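Local coordinates for TRAP dicarboxylate transporter, DctP subunit (Ochrobactrum anthropi, PDB 4P47), which is a periplasmic solute-binding protein that probably captures a substrate, perhaps a dicarboxylate, and delivers it to a TRAP-type membrane transporter, at residues P111-N115 against T301-R305; E119-V123 against V334-N338; V179-F184 against R234-N238; Q227-T233 against G290-L296. One frame throughout, in Å; residues are numbered along the deposited sequence. Where two conformers were deposited one is given.

Contact 1 of 4, residues P111-N115 against T301-R305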
loop_
_atom_site.group_PDB
_atom_site.type_symbol
_atom_site.label_atom_id
_atom_site.label_comp_id
_atom_site.label_asym_id
_atom_site.label_seq_id
_atom_site.Cartn_x
_atom_site.Cartn_y
_atom_site.Cartn_z
ATOM N N PRO A 111 9.909 -6.975 0.891
ATOM C CA PRO A 111 9.088 -8.060 0.329
ATOM C C PRO A 111 8.566 -9.148 1.261
ATOM O O PRO A 111 9.182 -9.522 2.274
ATOM C CB PRO A 111 9.989 -8.674 -0.753
ATOM C CG PRO A 111 11.366 -8.227 -0.441
ATOM C CD PRO A 111 11.291 -6.965 0.398
ATOM N N PHE A 112 7.412 -9.678 0.867
ATOM C CA PHE A 112 6.797 -10.839 1.497
ATOM C C PHE A 112 6.564 -10.682 3.005
ATOM O O PHE A 112 6.627 -11.660 3.761
ATOM C CB PHE A 112 7.619 -12.113 1.212
ATOM C CG PHE A 112 7.832 -12.384 -0.253
ATOM C CD1 PHE A 112 6.779 -12.785 -1.069
ATOM C CD2 PHE A 112 9.083 -12.238 -0.830
ATOM C CE1 PHE A 112 6.979 -13.034 -2.408
ATOM C CE2 PHE A 112 9.279 -12.500 -2.177
ATOM C CZ PHE A 112 8.212 -12.892 -2.969
ATOM N N LEU A 113 6.244 -9.472 3.455
ATOM C CA LEU A 113 5.970 -9.250 4.884
ATOM C C LEU A 113 4.699 -9.974 5.331
ATOM O O LEU A 113 4.706 -10.664 6.350
ATOM C CB LEU A 113 5.810 -7.753 5.199
ATOM C CG LEU A 113 7.012 -6.872 4.845
ATOM C CD1 LEU A 113 6.750 -5.422 5.233
ATOM C CD2 LEU A 113 8.307 -7.350 5.503
ATOM N N PHE A 114 3.602 -9.797 4.588
ATOM C CA PHE A 114 2.295 -10.259 5.026
ATOM C C PHE A 114 1.663 -11.195 4.020
ATOM O O PHE A 114 1.824 -11.007 2.804
ATOM C CB PHE A 114 1.347 -9.065 5.237
ATOM C CG PHE A 114 1.962 -7.918 5.963
ATOM C CD1 PHE A 114 2.463 -8.078 7.245
ATOM C CD2 PHE A 114 1.999 -6.654 5.388
ATOM C CE1 PHE A 114 3.030 -7.018 7.912
ATOM C CE2 PHE A 114 2.554 -5.589 6.055
ATOM C CZ PHE A 114 3.074 -5.772 7.331
ATOM N N ASN A 115 0.903 -12.168 4.518
ATOM C CA ASN A 115 0.188 -13.097 3.652
ATOM C C ASN A 115 -1.313 -12.789 3.558
ATOM O O ASN A 115 -2.026 -13.371 2.741
ATOM C CB ASN A 115 0.433 -14.543 4.119
ATOM C CG ASN A 115 1.918 -14.946 4.049
ATOM O OD1 ASN A 115 2.808 -14.091 3.984
ATOM N ND2 ASN A 115 2.182 -16.253 4.066
ATOM N N THR A 301 5.956 -19.232 -0.406
ATOM C CA THR A 301 6.263 -17.850 -0.064
ATOM C C THR A 301 7.555 -17.791 0.736
ATOM O O THR A 301 8.415 -16.950 0.467
ATOM C CB THR A 301 5.116 -17.217 0.721
ATOM O OG1 THR A 301 3.977 -17.133 -0.144
ATOM C CG2 THR A 301 5.511 -15.824 1.217
ATOM N N THR A 302 7.703 -18.681 1.708
ATOM C CA THR A 302 8.910 -18.691 2.512
ATOM C C THR A 302 10.130 -18.974 1.646
ATOM O O THR A 302 11.189 -18.400 1.834
ATOM C CB THR A 302 8.775 -19.712 3.644
ATOM O OG1 THR A 302 7.804 -19.236 4.574
ATOM C CG2 THR A 302 10.110 -19.958 4.380
ATOM N N ARG A 303 9.993 -19.888 0.699
ATOM C CA ARG A 303 11.086 -20.212 -0.216
ATOM C C ARG A 303 11.527 -18.969 -1.015
ATOM O O ARG A 303 12.725 -18.726 -1.212
ATOM C CB ARG A 303 10.646 -21.357 -1.149
ATOM C CG ARG A 303 11.739 -22.087 -1.905
ATOM C CD ARG A 303 11.186 -23.363 -2.613
ATOM N NE ARG A 303 10.949 -24.451 -1.667
ATOM C CZ ARG A 303 11.865 -25.350 -1.309
ATOM N NH1 ARG A 303 11.569 -26.295 -0.428
ATOM N NH2 ARG A 303 13.073 -25.305 -1.834
ATOM N N LEU A 304 10.561 -18.158 -1.453
ATOM C CA LEU A 304 10.854 -16.922 -2.195
ATOM C C LEU A 304 11.485 -15.881 -1.278
ATOM O O LEU A 304 12.524 -15.281 -1.610
ATOM C CB LEU A 304 9.584 -16.341 -2.826
ATOM C CG LEU A 304 9.029 -17.187 -3.960
ATOM C CD1 LEU A 304 7.652 -16.694 -4.347
ATOM C CD2 LEU A 304 9.950 -17.185 -5.166
ATOM N N ARG A 305 10.912 -15.714 -0.088
ATOM C CA ARG A 305 11.449 -14.792 0.892
ATOM C C ARG A 305 12.909 -15.124 1.215
ATOM O O ARG A 305 13.771 -14.245 1.240
ATOM C CB ARG A 305 10.613 -14.844 2.162
ATOM C CG ARG A 305 11.022 -13.807 3.202
ATOM C CD ARG A 305 10.260 -13.995 4.528
ATOM N NE ARG A 305 8.825 -13.863 4.363
ATOM C CZ ARG A 305 7.930 -14.840 4.482
ATOM N NH1 ARG A 305 8.286 -16.073 4.810
ATOM N NH2 ARG A 305 6.655 -14.562 4.294
HETATM O O HOH W 1 9.155 -10.940 4.800
HETATM O O HOH W 2 5.242 -17.579 4.538
#
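Phe-112 lays its ring against helix 298-312, while Arg-305 of that helix holds the carbonyl oxygen of Phe-112. The apolar half of the contact is tight. CZ of Phe-112 lies 3.7 Å from CB of Leu-304, and CD1 of that leucine touches CZ and CE1. On the side of the ring nearer its own backbone, CD1 of Phe-112 is 4.0 Å from the methyl CG2 of Thr-301. CD2 of Phe-112 comes 3.9 Å from CA of Arg-305. CB of Leu-304, CG2 of Thr-301 and CA of Arg-305 all meet the ring at a slant. Leu-187 and Leu-296 also pack on Leu-304, so this side is well buried. The phenylalanine belongs to a loop between strand 90-94 and helix 117-125 of this family 7 solute-binding protein. The contact therefore fastens that loop to a helix almost 190 residues later in the chain.

The other half is polar and wetter. Arg-305 approaches side-on, with NE and NH2 both bonded to O of Phe-112. NH2 of Arg-305 is 3.0 Å from O of Phe-112, in the carbonyl plane. NE is 3.2 Å from the same oxygen but stands above that plane. A bend at chi3 (-61°) turns the guanidinium back toward the loop, and NE passes close to CB of Phe-112. Water 1 accepts from NE and donates to O of Pro-111. Asn-115 is looser still. Its OD1 stays 3.9 Å from NH2 of Arg-305, with the amide and guanidinium planes nearly coplanar (15°). Water 2 sits among Asn-115 ND2, Thr-302 OG1 and Arg-305 NH2, with weak bonds to the two nitrogens.

Contact 2 of 4, residues E119-V123 against V334-N338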
loop_
_atom_site.group_PDB
_atom_site.type_symbol
_atom_site.label_atom_id
_atom_site.label_comp_id
_atom_site.label_asym_id
_atom_site.label_seq_id
_atom_site.Cartn_x
_atom_site.Cartn_y
_atom_site.Cartn_z
ATOM N N GLU A 119 -3.090 -9.956 8.833
ATOM C CA GLU A 119 -1.714 -9.852 9.299
ATOM C C GLU A 119 -1.203 -8.429 9.149
ATOM O O GLU A 119 -0.584 -7.891 10.053
ATOM C CB GLU A 119 -0.779 -10.793 8.532
ATOM C CG GLU A 119 -0.955 -12.262 8.835
ATOM C CD GLU A 119 0.110 -13.126 8.167
ATOM O OE1 GLU A 119 0.887 -12.605 7.334
ATOM O OE2 GLU A 119 0.178 -14.332 8.487
ATOM N N ALA A 120 -1.450 -7.820 7.994
ATOM C CA ALA A 120 -1.000 -6.449 7.761
ATOM C C ALA A 120 -1.561 -5.497 8.814
ATOM O O ALA A 120 -0.842 -4.656 9.336
ATOM C CB ALA A 120 -1.383 -5.967 6.356
ATOM N N ASP A 121 -2.852 -5.613 9.128
ATOM C CA ASP A 121 -3.472 -4.719 10.101
ATOM C C ASP A 121 -2.796 -4.844 11.461
ATOM O O ASP A 121 -2.581 -3.848 12.145
ATOM C CB ASP A 121 -4.957 -5.063 10.304
ATOM C CG ASP A 121 -5.796 -4.851 9.070
ATOM O OD1 ASP A 121 -5.310 -4.250 8.085
ATOM O OD2 ASP A 121 -6.983 -5.278 9.112
ATOM N N LYS A 122 -2.519 -6.072 11.874
ATOM C CA LYS A 122 -1.914 -6.321 13.181
ATOM C C LYS A 122 -0.587 -5.580 13.275
ATOM O O LYS A 122 -0.287 -4.919 14.276
ATOM C CB LYS A 122 -1.670 -7.820 13.407
ATOM C CG LYS A 122 -2.903 -8.667 13.683
ATOM C CD LYS A 122 -2.557 -10.158 13.567
ATOM C CE LYS A 122 -3.410 -11.014 14.491
ATOM N NZ LYS A 122 -3.236 -12.470 14.205
ATOM N N VAL A 123 0.221 -5.701 12.234
ATOM C CA VAL A 123 1.556 -5.129 12.263
ATOM C C VAL A 123 1.510 -3.608 12.037
ATOM O O VAL A 123 2.178 -2.850 12.738
ATOM C CB VAL A 123 2.494 -5.850 11.280
ATOM C CG1 VAL A 123 3.866 -5.204 11.267
ATOM C CG2 VAL A 123 2.620 -7.312 11.664
ATOM N N VAL A 334 3.222 -13.057 14.138
ATOM C CA VAL A 334 1.984 -13.210 13.388
ATOM C C VAL A 334 2.015 -14.479 12.545
ATOM O O VAL A 334 0.980 -15.113 12.330
ATOM C CB VAL A 334 1.654 -11.972 12.517
ATOM C CG1 VAL A 334 1.565 -10.724 13.388
ATOM C CG2 VAL A 334 2.671 -11.794 11.401
ATOM N N ARG A 335 3.196 -14.868 12.080
ATOM C CA ARG A 335 3.309 -16.071 11.269
ATOM C C ARG A 335 3.042 -17.322 12.104
ATOM O O ARG A 335 2.627 -18.355 11.580
ATOM C CB ARG A 335 4.679 -16.140 10.606
ATOM C CG ARG A 335 4.788 -15.193 9.422
ATOM C CD ARG A 335 6.202 -15.005 8.923
ATOM N NE ARG A 335 6.229 -13.906 7.951
ATOM C CZ ARG A 335 7.319 -13.266 7.553
ATOM N NH1 ARG A 335 8.519 -13.606 8.005
ATOM N NH2 ARG A 335 7.209 -12.271 6.681
ATOM N N GLY A 336 3.274 -17.225 13.406
ATOM C CA GLY A 336 2.979 -18.324 14.309
ATOM C C GLY A 336 1.505 -18.420 14.651
ATOM O O GLY A 336 1.043 -19.453 15.143
ATOM N N GLU A 337 0.763 -17.346 14.400
ATOM C CA GLU A 337 -0.672 -17.326 14.678
ATOM C C GLU A 337 -1.454 -17.901 13.505
ATOM O O GLU A 337 -2.661 -18.137 13.609
ATOM C CB GLU A 337 -1.142 -15.899 14.981
ATOM C CG GLU A 337 -0.633 -15.373 16.322
ATOM C CD GLU A 337 -0.833 -13.874 16.506
ATOM O OE1 GLU A 337 -1.261 -13.192 15.549
ATOM O OE2 GLU A 337 -0.559 -13.376 17.618
ATOM N N ASN A 338 -0.763 -18.124 12.390
ATOM C CA ASN A 338 -1.412 -18.621 11.191
ATOM C C ASN A 338 -1.928 -20.042 11.413
ATOM O O ASN A 338 -1.167 -20.944 11.781
ATOM C CB ASN A 338 -0.452 -18.567 10.003
ATOM C CG ASN A 338 -1.145 -18.813 8.682
ATOM O OD1 ASN A 338 -2.176 -19.481 8.621
ATOM N ND2 ASN A 338 -0.576 -18.273 7.608
HETATM O O HOH W 3 -0.973 -15.181 10.566
#
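NZ of Lys-122 is held between two carboxylates. It forms a salt bridge with Glu-337 at the far side of the contact and another with Glu-118, in its own helix. The distance from NZ of Lys-122 to OE1 of Glu-337 is 2.5 Å, so short that its exact value is doubtful. The lysine and the glutamate reach for each other from opposite directions. On the way, CD of Lys-122 slides past CG1 of Val-334 at 4.2 Å. The same methyl touches CG2 of Val-123 at 4.0 Å, and these two valine side chains cross at about a right angle.

The contact joins helix 117-125 to the C-terminal part of helix 321-336, close to the C-terminal end of the chain. Val-334 forms its apolar centre. CG1 of Val-334 is anti to its carbonyl carbon (chi1 -58°), and this turns it toward both Lys-122 and Val-123.

Glu-119 makes its link through water. Water 3 donates to OE2 of Glu-119 and to O of Val-334, bridging the two helices where the direct gap from OE2 to O is 4.0 Å. The other carboxylate oxygen, OE1, accepts from the backbone N of Asn-115, so both ends of the group are engaged. ND2 of Asn-338 stays 4.1 Å from OE2 of Glu-119, with the amide nearly perpendicular to the carboxylate. OD1 of Asn-338 bonds to N of Glu-340 instead.

Contact 3 of 4, residues V179-F184 against R234-N238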
loop_
_atom_site.group_PDB
_atom_site.type_symbol
_atom_site.label_atom_id
_atom_site.label_comp_id
_atom_site.label_asym_id
_atom_site.label_seq_id
_atom_site.Cartn_x
_atom_site.Cartn_y
_atom_site.Cartn_z
ATOM N N VAL A 179 14.024 -0.874 -3.769
ATOM C CA VAL A 179 13.587 -2.169 -3.275
ATOM C C VAL A 179 12.995 -3.061 -4.383
ATOM O O VAL A 179 13.429 -4.195 -4.544
ATOM C CB VAL A 179 12.655 -2.034 -2.048
ATOM C CG1 VAL A 179 12.129 -3.386 -1.633
ATOM C CG2 VAL A 179 13.408 -1.378 -0.894
ATOM N N PRO A 180 12.002 -2.573 -5.143
ATOM C CA PRO A 180 11.436 -3.485 -6.145
ATOM C C PRO A 180 12.445 -3.870 -7.224
ATOM O O PRO A 180 12.385 -4.984 -7.725
ATOM C CB PRO A 180 10.261 -2.686 -6.730
ATOM C CG PRO A 180 10.512 -1.267 -6.369
ATOM C CD PRO A 180 11.233 -1.314 -5.042
ATOM N N VAL A 181 13.362 -2.985 -7.574
ATOM C CA VAL A 181 14.365 -3.347 -8.569
ATOM C C VAL A 181 15.281 -4.441 -8.008
ATOM O O VAL A 181 15.586 -5.416 -8.701
ATOM C CB VAL A 181 15.180 -2.108 -8.984
ATOM C CG1 VAL A 181 16.366 -2.504 -9.833
ATOM C CG2 VAL A 181 14.316 -1.128 -9.745
ATOM N N ALA A 182 15.703 -4.302 -6.753
ATOM C CA ALA A 182 16.513 -5.339 -6.121
ATOM C C ALA A 182 15.743 -6.661 -6.058
ATOM O O ALA A 182 16.276 -7.725 -6.372
ATOM C CB ALA A 182 16.948 -4.908 -4.709
ATOM N N LEU A 183 14.480 -6.582 -5.665
ATOM C CA LEU A 183 13.624 -7.762 -5.510
ATOM C C LEU A 183 13.508 -8.541 -6.811
ATOM O O LEU A 183 13.741 -9.747 -6.857
ATOM C CB LEU A 183 12.228 -7.327 -5.047
ATOM C CG LEU A 183 11.126 -8.383 -5.130
ATOM C CD1 LEU A 183 11.441 -9.592 -4.249
ATOM C CD2 LEU A 183 9.808 -7.753 -4.763
ATOM N N PHE A 184 13.150 -7.856 -7.886
ATOM C CA PHE A 184 12.888 -8.585 -9.118
ATOM C C PHE A 184 14.172 -9.108 -9.754
ATOM O O PHE A 184 14.185 -10.203 -10.316
ATOM C CB PHE A 184 11.969 -7.767 -10.037
ATOM C CG PHE A 184 10.513 -7.952 -9.672
ATOM C CD1 PHE A 184 9.795 -9.018 -10.187
ATOM C CD2 PHE A 184 9.911 -7.138 -8.734
ATOM C CE1 PHE A 184 8.476 -9.232 -9.791
ATOM C CE2 PHE A 184 8.610 -7.346 -8.329
ATOM C CZ PHE A 184 7.900 -8.382 -8.854
ATOM N N ARG A 234 1.860 -11.702 -3.701
ATOM C CA ARG A 234 1.873 -10.831 -2.536
ATOM C C ARG A 234 3.314 -10.417 -2.191
ATOM O O ARG A 234 3.720 -10.358 -1.029
ATOM C CB ARG A 234 1.145 -11.476 -1.346
ATOM C CG ARG A 234 -0.318 -11.751 -1.631
ATOM C CD ARG A 234 -1.096 -12.099 -0.378
ATOM N NE ARG A 234 -2.493 -12.379 -0.700
ATOM C CZ ARG A 234 -2.976 -13.582 -0.975
ATOM N NH1 ARG A 234 -2.195 -14.649 -0.951
ATOM N NH2 ARG A 234 -4.260 -13.723 -1.265
ATOM N N HIS A 235 4.091 -10.098 -3.211
ATOM C CA HIS A 235 5.511 -9.852 -3.015
ATOM C C HIS A 235 5.763 -8.578 -2.234
ATOM O O HIS A 235 6.821 -8.449 -1.626
ATOM C CB HIS A 235 6.296 -9.864 -4.339
ATOM C CG HIS A 235 5.762 -8.921 -5.366
ATOM N ND1 HIS A 235 4.821 -9.309 -6.287
ATOM C CD2 HIS A 235 6.017 -7.613 -5.607
ATOM C CE1 HIS A 235 4.516 -8.281 -7.057
ATOM N NE2 HIS A 235 5.224 -7.239 -6.671
ATOM N N GLN A 236 4.835 -7.630 -2.307
ATOM C CA GLN A 236 4.844 -6.467 -1.440
ATOM C C GLN A 236 3.403 -6.166 -1.055
ATOM O O GLN A 236 2.468 -6.659 -1.675
ATOM C CB GLN A 236 5.417 -5.259 -2.163
ATOM C CG GLN A 236 6.900 -5.357 -2.436
ATOM C CD GLN A 236 7.310 -4.310 -3.421
ATOM O OE1 GLN A 236 6.935 -4.360 -4.611
ATOM N NE2 GLN A 236 8.045 -3.324 -2.957
ATOM N N TYR A 237 3.246 -5.369 -0.006
ATOM C CA TYR A 237 1.951 -4.899 0.458
ATOM C C TYR A 237 2.050 -3.400 0.554
ATOM O O TYR A 237 3.003 -2.899 1.135
ATOM C CB TYR A 237 1.617 -5.464 1.827
ATOM C CG TYR A 237 0.291 -4.941 2.366
ATOM C CD1 TYR A 237 -0.920 -5.442 1.908
ATOM C CD2 TYR A 237 0.254 -3.952 3.338
ATOM C CE1 TYR A 237 -2.133 -4.960 2.402
ATOM C CE2 TYR A 237 -0.949 -3.488 3.846
ATOM C CZ TYR A 237 -2.125 -3.996 3.376
ATOM O OH TYR A 237 -3.314 -3.521 3.903
ATOM N N ASN A 238 1.063 -2.691 0.006
ATOM C CA ASN A 238 1.001 -1.235 0.053
ATOM C C ASN A 238 -0.042 -0.757 1.081
ATOM O O ASN A 238 -1.238 -0.702 0.776
ATOM C CB ASN A 238 0.621 -0.625 -1.326
ATOM C CG ASN A 238 1.679 -0.805 -2.432
ATOM O OD1 ASN A 238 1.338 -0.843 -3.621
ATOM N ND2 ASN A 238 2.931 -0.846 -2.057
#
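Val-179 begins the contact, with CG1 4.3 Å from NE2 of Gln-236 across the gap. One residue on, CB of Pro-180 meets the other end of the same amide, at 4.3 Å from OE1 of Gln-236. The amide itself is anchored outside the pair, because NE2 donates to O of Asp-109. The next contact comes one helical turn after Val-179. Leu-183 points its CB toward the strand and puts CD2 3.9 Å from CD2 of His-235. The same methyl also comes near CG of Gln-236. Val-308 of helix 298-312 touches Leu-183 as well.

Phe-184 closes the walk with a T-shaped pair. Its ring edge is turned to the face of the His-235 imidazole, with the centroids 5.0 Å apart and the planes at 86°. CZ of Phe-184 is 3.6 Å from NE2 of His-235, offset toward the rim of the imidazole. His-235 has its CG between the backbone N and carbonyl carbon (chi1 55°), which stands the ring up toward the helix.

Helix 178-186 is the connection of a beta-alpha-beta unit between parallel strands 171-173 and 190-192. Segment 179-184 runs nearly antiparallel to segment 234-238, the axes approaching to 10.6 Å.

Both imidazole nitrogens are bonded, ND1 to OG1 of Thr-233 and NE2 to OE1 of Glu-212. These bonds fix the ring's rotation and so hold its face to Phe-184. The carboxylate of Glu-212 probably keeps a proton on NE2 and would polarise the ring.

Contact 4 of 4, residues Q227-T233 against G290-L296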
loop_
_atom_site.group_PDB
_atom_site.type_symbol
_atom_site.label_atom_id
_atom_site.label_comp_id
_atom_site.label_asym_id
_atom_site.label_seq_id
_atom_site.Cartn_x
_atom_site.Cartn_y
_atom_site.Cartn_z
ATOM N N GLN A 227 -2.735 -10.469 -20.936
ATOM C CA GLN A 227 -2.058 -11.308 -19.954
ATOM C C GLN A 227 -2.908 -12.519 -19.625
ATOM O O GLN A 227 -4.036 -12.374 -19.198
ATOM C CB GLN A 227 -1.841 -10.534 -18.656
ATOM C CG GLN A 227 -1.010 -9.263 -18.780
ATOM C CD GLN A 227 0.474 -9.538 -18.838
ATOM O OE1 GLN A 227 1.157 -9.505 -17.809
ATOM N NE2 GLN A 227 1.003 -9.769 -20.034
ATOM N N LYS A 228 -2.350 -13.708 -19.788
ATOM C CA LYS A 228 -3.069 -14.940 -19.472
ATOM C C LYS A 228 -2.897 -15.466 -18.050
ATOM O O LYS A 228 -3.689 -16.320 -17.628
ATOM C CB LYS A 228 -2.680 -16.044 -20.458
ATOM C CG LYS A 228 -3.394 -15.897 -21.803
ATOM C CD LYS A 228 -2.886 -16.913 -22.829
ATOM C CE LYS A 228 -3.804 -17.004 -24.069
ATOM N NZ LYS A 228 -3.931 -15.705 -24.783
ATOM N N TYR A 229 -1.895 -14.947 -17.324
ATOM C CA TYR A 229 -1.496 -15.528 -16.037
ATOM C C TYR A 229 -1.418 -14.481 -14.939
ATOM O O TYR A 229 -0.866 -13.402 -15.147
ATOM C CB TYR A 229 -0.144 -16.241 -16.175
ATOM C CG TYR A 229 -0.159 -17.237 -17.302
ATOM C CD1 TYR A 229 -0.901 -18.405 -17.196
ATOM C CD2 TYR A 229 0.506 -16.995 -18.489
ATOM C CE1 TYR A 229 -0.974 -19.309 -18.236
ATOM C CE2 TYR A 229 0.459 -17.908 -19.528
ATOM C CZ TYR A 229 -0.297 -19.049 -19.394
ATOM O OH TYR A 229 -0.353 -19.968 -20.437
ATOM N N LEU A 230 -1.945 -14.822 -13.774
ATOM C CA LEU A 230 -1.809 -14.045 -12.541
ATOM C C LEU A 230 -1.360 -14.968 -11.429
ATOM O O LEU A 230 -1.937 -16.052 -11.262
ATOM C CB LEU A 230 -3.170 -13.427 -12.134
ATOM C CG LEU A 230 -3.281 -12.825 -10.729
ATOM C CD1 LEU A 230 -2.292 -11.669 -10.532
ATOM C CD2 LEU A 230 -4.675 -12.322 -10.407
ATOM N N THR A 231 -0.331 -14.560 -10.689
ATOM C CA THR A 231 0.021 -15.217 -9.446
ATOM C C THR A 231 -0.161 -14.249 -8.319
ATOM O O THR A 231 0.273 -13.088 -8.395
ATOM C CB THR A 231 1.462 -15.708 -9.447
ATOM O OG1 THR A 231 1.574 -16.698 -10.472
ATOM C CG2 THR A 231 1.848 -16.352 -8.099
ATOM N N LEU A 232 -0.814 -14.721 -7.260
ATOM C CA LEU A 232 -0.972 -13.937 -6.048
ATOM C C LEU A 232 0.335 -14.018 -5.255
ATOM O O LEU A 232 0.417 -14.643 -4.199
ATOM C CB LEU A 232 -2.175 -14.435 -5.252
ATOM C CG LEU A 232 -3.511 -14.419 -6.008
ATOM C CD1 LEU A 232 -4.673 -14.775 -5.067
ATOM C CD2 LEU A 232 -3.770 -13.076 -6.697
ATOM N N THR A 233 1.378 -13.414 -5.796
ATOM C CA THR A 233 2.702 -13.452 -5.163
ATOM C C THR A 233 2.715 -12.708 -3.840
ATOM O O THR A 233 3.505 -13.035 -2.962
ATOM C CB THR A 233 3.739 -12.794 -6.073
ATOM O OG1 THR A 233 3.174 -11.600 -6.595
ATOM C CG2 THR A 233 4.148 -13.694 -7.224
ATOM N N GLY A 290 -10.949 -15.504 -17.959
ATOM C CA GLY A 290 -10.169 -16.635 -18.418
ATOM C C GLY A 290 -8.675 -16.552 -18.127
ATOM O O GLY A 290 -7.899 -17.354 -18.657
ATOM N N MET A 291 -8.271 -15.602 -17.294
ATOM C CA MET A 291 -6.929 -15.615 -16.742
ATOM C C MET A 291 -6.808 -16.785 -15.790
ATOM O O MET A 291 -7.735 -17.091 -15.050
ATOM C CB MET A 291 -6.640 -14.321 -15.994
ATOM C CG MET A 291 -6.513 -13.127 -16.886
ATOM S SD MET A 291 -5.837 -11.679 -16.056
ATOM C CE MET A 291 -4.136 -12.163 -15.783
ATOM N N GLN A 292 -5.632 -17.403 -15.761
ATOM C CA GLN A 292 -5.368 -18.487 -14.830
ATOM C C GLN A 292 -4.713 -17.885 -13.596
ATOM O O GLN A 292 -3.685 -17.230 -13.703
ATOM C CB GLN A 292 -4.420 -19.507 -15.477
ATOM C CG GLN A 292 -3.992 -20.657 -14.533
ATOM C CD GLN A 292 -2.997 -21.656 -15.150
ATOM O OE1 GLN A 292 -2.870 -21.766 -16.364
ATOM N NE2 GLN A 292 -2.293 -22.387 -14.293
ATOM N N VAL A 293 -5.289 -18.142 -12.430
ATOM C CA VAL A 293 -4.801 -17.578 -11.175
ATOM C C VAL A 293 -4.118 -18.660 -10.330
ATOM O O VAL A 293 -4.690 -19.713 -10.009
ATOM C CB VAL A 293 -5.949 -16.921 -10.385
ATOM C CG1 VAL A 293 -5.432 -16.255 -9.117
ATOM C CG2 VAL A 293 -6.677 -15.915 -11.244
ATOM N N THR A 294 -2.876 -18.385 -9.983
ATOM C CA THR A 294 -2.082 -19.282 -9.182
ATOM C C THR A 294 -1.874 -18.690 -7.800
ATOM O O THR A 294 -1.562 -17.518 -7.664
ATOM C CB THR A 294 -0.720 -19.540 -9.862
ATOM O OG1 THR A 294 -0.936 -20.131 -11.154
ATOM C CG2 THR A 294 0.133 -20.484 -9.019
ATOM N N GLU A 295 -2.086 -19.506 -6.769
ATOM C CA GLU A 295 -1.793 -19.122 -5.393
ATOM C C GLU A 295 -0.537 -19.835 -4.940
ATOM O O GLU A 295 -0.234 -20.933 -5.396
ATOM C CB GLU A 295 -2.943 -19.516 -4.472
ATOM C CG GLU A 295 -4.234 -18.789 -4.766
ATOM C CD GLU A 295 -5.335 -19.150 -3.792
ATOM O OE1 GLU A 295 -5.336 -20.300 -3.297
ATOM O OE2 GLU A 295 -6.196 -18.287 -3.522
ATOM N N LEU A 296 0.190 -19.194 -4.042
ATOM C CA LEU A 296 1.343 -19.795 -3.387
ATOM C C LEU A 296 1.004 -20.287 -1.988
ATOM O O LEU A 296 0.320 -19.598 -1.239
ATOM C CB LEU A 296 2.467 -18.761 -3.268
ATOM C CG LEU A 296 2.846 -17.984 -4.525
ATOM C CD1 LEU A 296 3.936 -16.969 -4.239
ATOM C CD2 LEU A 296 3.306 -18.952 -5.611
HETATM O O HOH W 4 -5.275 -18.232 -19.082
HETATM O O HOH W 5 -0.653 -16.713 -2.826
#
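A parallel strand pair of a beta-alpha-beta crossover is formed here. Strand 229-245 leads through helix 254-288 back to strand 292-295, which lies beside the start of the first strand. Gly-290, with positive phi, ends that helix in a Schellman motif. The two strand segments run at 21° to each other, their axes 4.6 Å apart.

Four backbone bonds join them. N of Gln-292 donates to O of Lys-228, and N of Leu-230 to O of Gln-292. N of Thr-294 then donates to O of Leu-230 at 2.8 Å, and N of Leu-232 to O of Thr-294 at 2.9 Å. At the two ends of the pairing, water 4 bridges O of Lys-228 and O of Gly-290, and water 5 links O of Leu-232 to N of Leu-296.

One face includes Leu-230, Val-293, Leu-232 and Glu-295, and Leu-283 and Ile-286 of helix 254-288 touch Leu-230. CD2 of Leu-230 lies 4.2 Å from CG2 of Val-293, the two side chains pointing the same way. CG1 of the valine also meets CG of Leu-232. Met-291 bends at chi3 (70°), which brings CE within 4.0 Å of CB of Leu-230.

The other face carries Tyr-229, Gln-292, Thr-231 and Thr-294. OE1 of Gln-292 comes to the tyrosine ring edge, in its plane, 3.6 Å from CE1 of Tyr-229. OG1 of Thr-231 lies beside CB of Thr-294 and bonds to O of Val-161. CD2 of Leu-296 rests 3.9 Å from the methyl CG2 of Thr-231.

Contact 1 is the hub. N of Phe-112 lies 2.8 Å from O of His-235, a probable hydrogen bond to contact 3. O of Leu-113 is 3.0 Å from NH2 of Arg-335, probably bonded to contact 2. The ring of Phe-112 also reaches contact 4, its CE1 being 3.5 Å from O of Thr-233. Contacts 3 and 4 share strand 229-245, with centres about 17 Å apart. Contact 2 meets contact 3 where Ala-120 packs on Tyr-237, but its nearest atoms stay about 9 Å from contact 4. In this crystal a C-terminus occupies the ligand-binding pocket; segment 334-338 lies near the C-terminal end of the chain.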